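Local coordinates for effector protein Lem4 (lpg1101) (Legionella pneumophila subsp. pneumophila, PDB 6CGK) that dephosphorylates phosphotyrosine as a membrane-associated effector phosphatase, through the magnesium-dependent haloacid dehalogenase domain that makes up this chain, at residues 53-56 against 57-60. The protein carries 1 engineered substitution. Numbering follows the deposited sequence. Where two conformers were deposited one is given.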
ATOM      1  N   GLU A  53       7.155 -20.921  -1.295  1.00 27.51           N
ATOM      2  CA  GLU A  53       6.596 -21.074  -2.636  1.00 28.43           C
ATOM      3  C   GLU A  53       6.761 -19.791  -3.435  1.00 30.64           C
ATOM      4  O   GLU A  53       7.031 -19.823  -4.639  1.00 28.06           O
ATOM      5  CB  GLU A  53       5.110 -21.462  -2.560  1.00 30.79           C
ATOM      6  CG  GLU A  53       4.855 -22.820  -1.931  1.00 35.47           C
ATOM      7  CD  GLU A  53       3.378 -23.144  -1.857  1.00 49.47           C
ATOM      8  OE1 GLU A  53       2.698 -22.601  -0.969  1.00 50.24           O
ATOM      9  OE2 GLU A  53       2.895 -23.923  -2.704  1.00 60.30           O
ATOM     10  N   ARG A  54       6.559 -18.646  -2.790  1.00 26.10           N
ATOM     11  CA  ARG A  54       6.713 -17.383  -3.495  1.00 23.67           C
ATOM     12  C   ARG A  54       8.150 -17.153  -3.943  1.00 24.07           C
ATOM     13  O   ARG A  54       8.386 -16.655  -5.045  1.00 27.23           O
ATOM     14  CB  ARG A  54       6.220 -16.248  -2.591  1.00 22.45           C
ATOM     15  CG  ARG A  54       4.711 -16.296  -2.401  1.00 22.21           C
ATOM     16  CD  ARG A  54       4.227 -15.071  -1.594  1.00 23.52           C
ATOM     17  NE  ARG A  54       4.680 -14.970  -0.192  1.00 23.70           N
ATOM     18  CZ  ARG A  54       3.941 -15.369   0.846  1.00 26.62           C
ATOM     19  NH1 ARG A  54       2.767 -15.954   0.634  1.00 25.07           N
ATOM     20  NH2 ARG A  54       4.352 -15.140   2.116  1.00 26.37           N
ATOM     21  N   MET A  55       9.124 -17.458  -3.083  1.00 24.42           N
ATOM     22  CA  MET A  55      10.505 -17.072  -3.364  1.00 26.89           C
ATOM     23  C   MET A  55      11.055 -17.777  -4.589  1.00 27.23           C
ATOM     24  O   MET A  55      12.065 -17.338  -5.162  1.00 30.00           O
ATOM     25  CB  MET A  55      11.391 -17.354  -2.146  1.00 29.39           C
ATOM     26  CG  MET A  55      11.144 -16.335  -1.002  1.00 37.18           C
ATOM     27  SD  MET A  55      11.533 -14.645  -1.540  1.00 43.14           S
ATOM     28  CE  MET A  55      12.918 -15.039  -2.565  1.00 27.59           C
ATOM     29  N   ARG A  56      10.440 -18.885  -4.991  1.00 28.18           N
ATOM     30  CA  ARG A  56      10.910 -19.549  -6.202  1.00 32.28           C
ATOM     31  C   ARG A  56      10.735 -18.683  -7.441  1.00 31.16           C
ATOM     32  O   ARG A  56      11.406 -18.935  -8.460  1.00 33.99           O
ATOM     33  CB  ARG A  56      10.147 -20.857  -6.364  1.00 29.51           C
ATOM     34  CG  ARG A  56      10.547 -21.850  -5.326  1.00 32.71           C
ATOM     35  CD  ARG A  56      10.001 -23.233  -5.630  1.00 42.25           C
ATOM     36  NE  ARG A  56      10.363 -24.107  -4.522  1.00 52.13           N
ATOM     37  CZ  ARG A  56       9.498 -24.534  -3.616  1.00 43.24           C
ATOM     38  NH1 ARG A  56       8.223 -24.199  -3.727  1.00 40.46           N
ATOM     39  NH2 ARG A  56       9.894 -25.309  -2.630  1.00 48.33           N
ATOM     40  N   TYR A  57       9.815 -17.715  -7.396  1.00 25.50           N
ATOM     41  CA  TYR A  57       9.563 -16.770  -8.481  1.00 27.60           C
ATOM     42  C   TYR A  57      10.518 -15.575  -8.502  1.00 28.13           C
ATOM     43  O   TYR A  57      10.427 -14.755  -9.427  1.00 28.10           O
ATOM     44  CB  TYR A  57       8.100 -16.288  -8.399  1.00 23.86           C
ATOM     45  CG  TYR A  57       7.198 -17.398  -8.885  1.00 26.62           C
ATOM     46  CD1 TYR A  57       6.839 -18.453  -8.042  1.00 27.60           C
ATOM     47  CD2 TYR A  57       6.804 -17.467 -10.229  1.00 26.68           C
ATOM     48  CE1 TYR A  57       6.040 -19.511  -8.516  1.00 25.82           C
ATOM     49  CE2 TYR A  57       5.998 -18.515 -10.708  1.00 26.69           C
ATOM     50  CZ  TYR A  57       5.640 -19.536  -9.845  1.00 27.62           C
ATOM     51  OH  TYR A  57       4.885 -20.590 -10.320  1.00 29.40           O
ATOM     52  N   LYS A  58      11.449 -15.453  -7.548  1.00 26.33           N
ATOM     53  CA  LYS A  58      12.258 -14.242  -7.520  1.00 28.67           C
ATOM     54  C   LYS A  58      13.080 -14.085  -8.790  1.00 28.44           C
ATOM     55  O   LYS A  58      13.225 -12.969  -9.308  1.00 33.91           O
ATOM     56  CB  LYS A  58      13.184 -14.226  -6.309  1.00 29.90           C
ATOM     57  CG  LYS A  58      13.870 -12.857  -6.152  1.00 32.58           C
ATOM     58  CD  LYS A  58      14.728 -12.768  -4.877  1.00 33.34           C
ATOM     59  CE  LYS A  58      15.509 -11.453  -4.794  1.00 30.14           C
ATOM     60  NZ  LYS A  58      16.403 -11.160  -5.933  1.00 31.52           N
ATOM     61  N   ASN A  59      13.645 -15.183  -9.305  1.00 29.12           N
ATOM     62  CA  ASN A  59      14.474 -15.088 -10.503  0.52 34.62           C
ATOM     63  C   ASN A  59      13.652 -14.611 -11.693  1.00 35.91           C
ATOM     64  O   ASN A  59      14.080 -13.725 -12.442  1.00 33.84           O
ATOM     65  CB  ASN A  59      15.118 -16.438 -10.805  0.52 32.19           C
ATOM     66  CG  ASN A  59      15.895 -16.438 -12.121  0.52 42.51           C
ATOM     67  OD1 ASN A  59      16.423 -15.408 -12.552  0.52 56.51           O
ATOM     68  ND2 ASN A  59      15.974 -17.595 -12.750  0.52 52.75           N
ATOM     69  N   GLU A  60      12.443 -15.157 -11.864  1.00 29.70           N
ATOM     70  CA  GLU A  60      11.594 -14.667 -12.953  1.00 32.76           C
ATOM     71  C   GLU A  60      11.224 -13.195 -12.750  1.00 32.82           C
ATOM     72  O   GLU A  60      11.239 -12.407 -13.706  1.00 32.10           O
ATOM     73  CB  GLU A  60      10.341 -15.528 -13.080  1.00 33.47           C
ATOM     74  CG  GLU A  60       9.357 -14.993 -14.155  1.00 36.39           C
ATOM     75  CD  GLU A  60       8.139 -15.874 -14.342  1.00 40.11           C
ATOM     76  OE1 GLU A  60       8.111 -16.965 -13.745  1.00 39.94           O
ATOM     77  OE2 GLU A  60       7.189 -15.466 -15.068  1.00 34.40           O
TER
HETATM   78  O   HOH W   1      13.897 -17.574  -7.698  1.00 37.38           O
HETATM   79  O   HOH W   2      11.864 -17.820 -10.904  1.00 24.62           O
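E53 meets Y57 through its backbone: the carbonyl oxygen O of E53 lies 3.7 Å from CD1 of Y57, at the edge of the ring and in its plane. Next along, R54 offers its carbonyl O to the backbone N of Y57 at 2.9 Å, an i to i+3 bond, as in a 3-10 turn; the same oxygen also faces the ring edge. With chi1 at -75°, CG of Y57 stands beside its own backbone N, which sets the CD1 edge beside both carbonyl oxygens. M55 begins a type I turn closed by K58 N to M55 O at 3.1 Å; the N-H...O angle is 166°, though the N lies well above the carbonyl plane. The flexible thioether chain of M55 bends at chi2 and chi3, bringing CE within 3.7 Å of CD of K58, whose long methylenes run alongside while its NZ forms a salt bridge with D62. R56 suits its exposed place by its charge, and water bridges its O to E60 N. The turn links helix 51-55 to helix 58-62 on the surface, away from the magnesium site. Y57 packs against L41, A44 and L45 of helix 40-46 and F107 of helix 98-107, where E106 salt-bridges the buried R54.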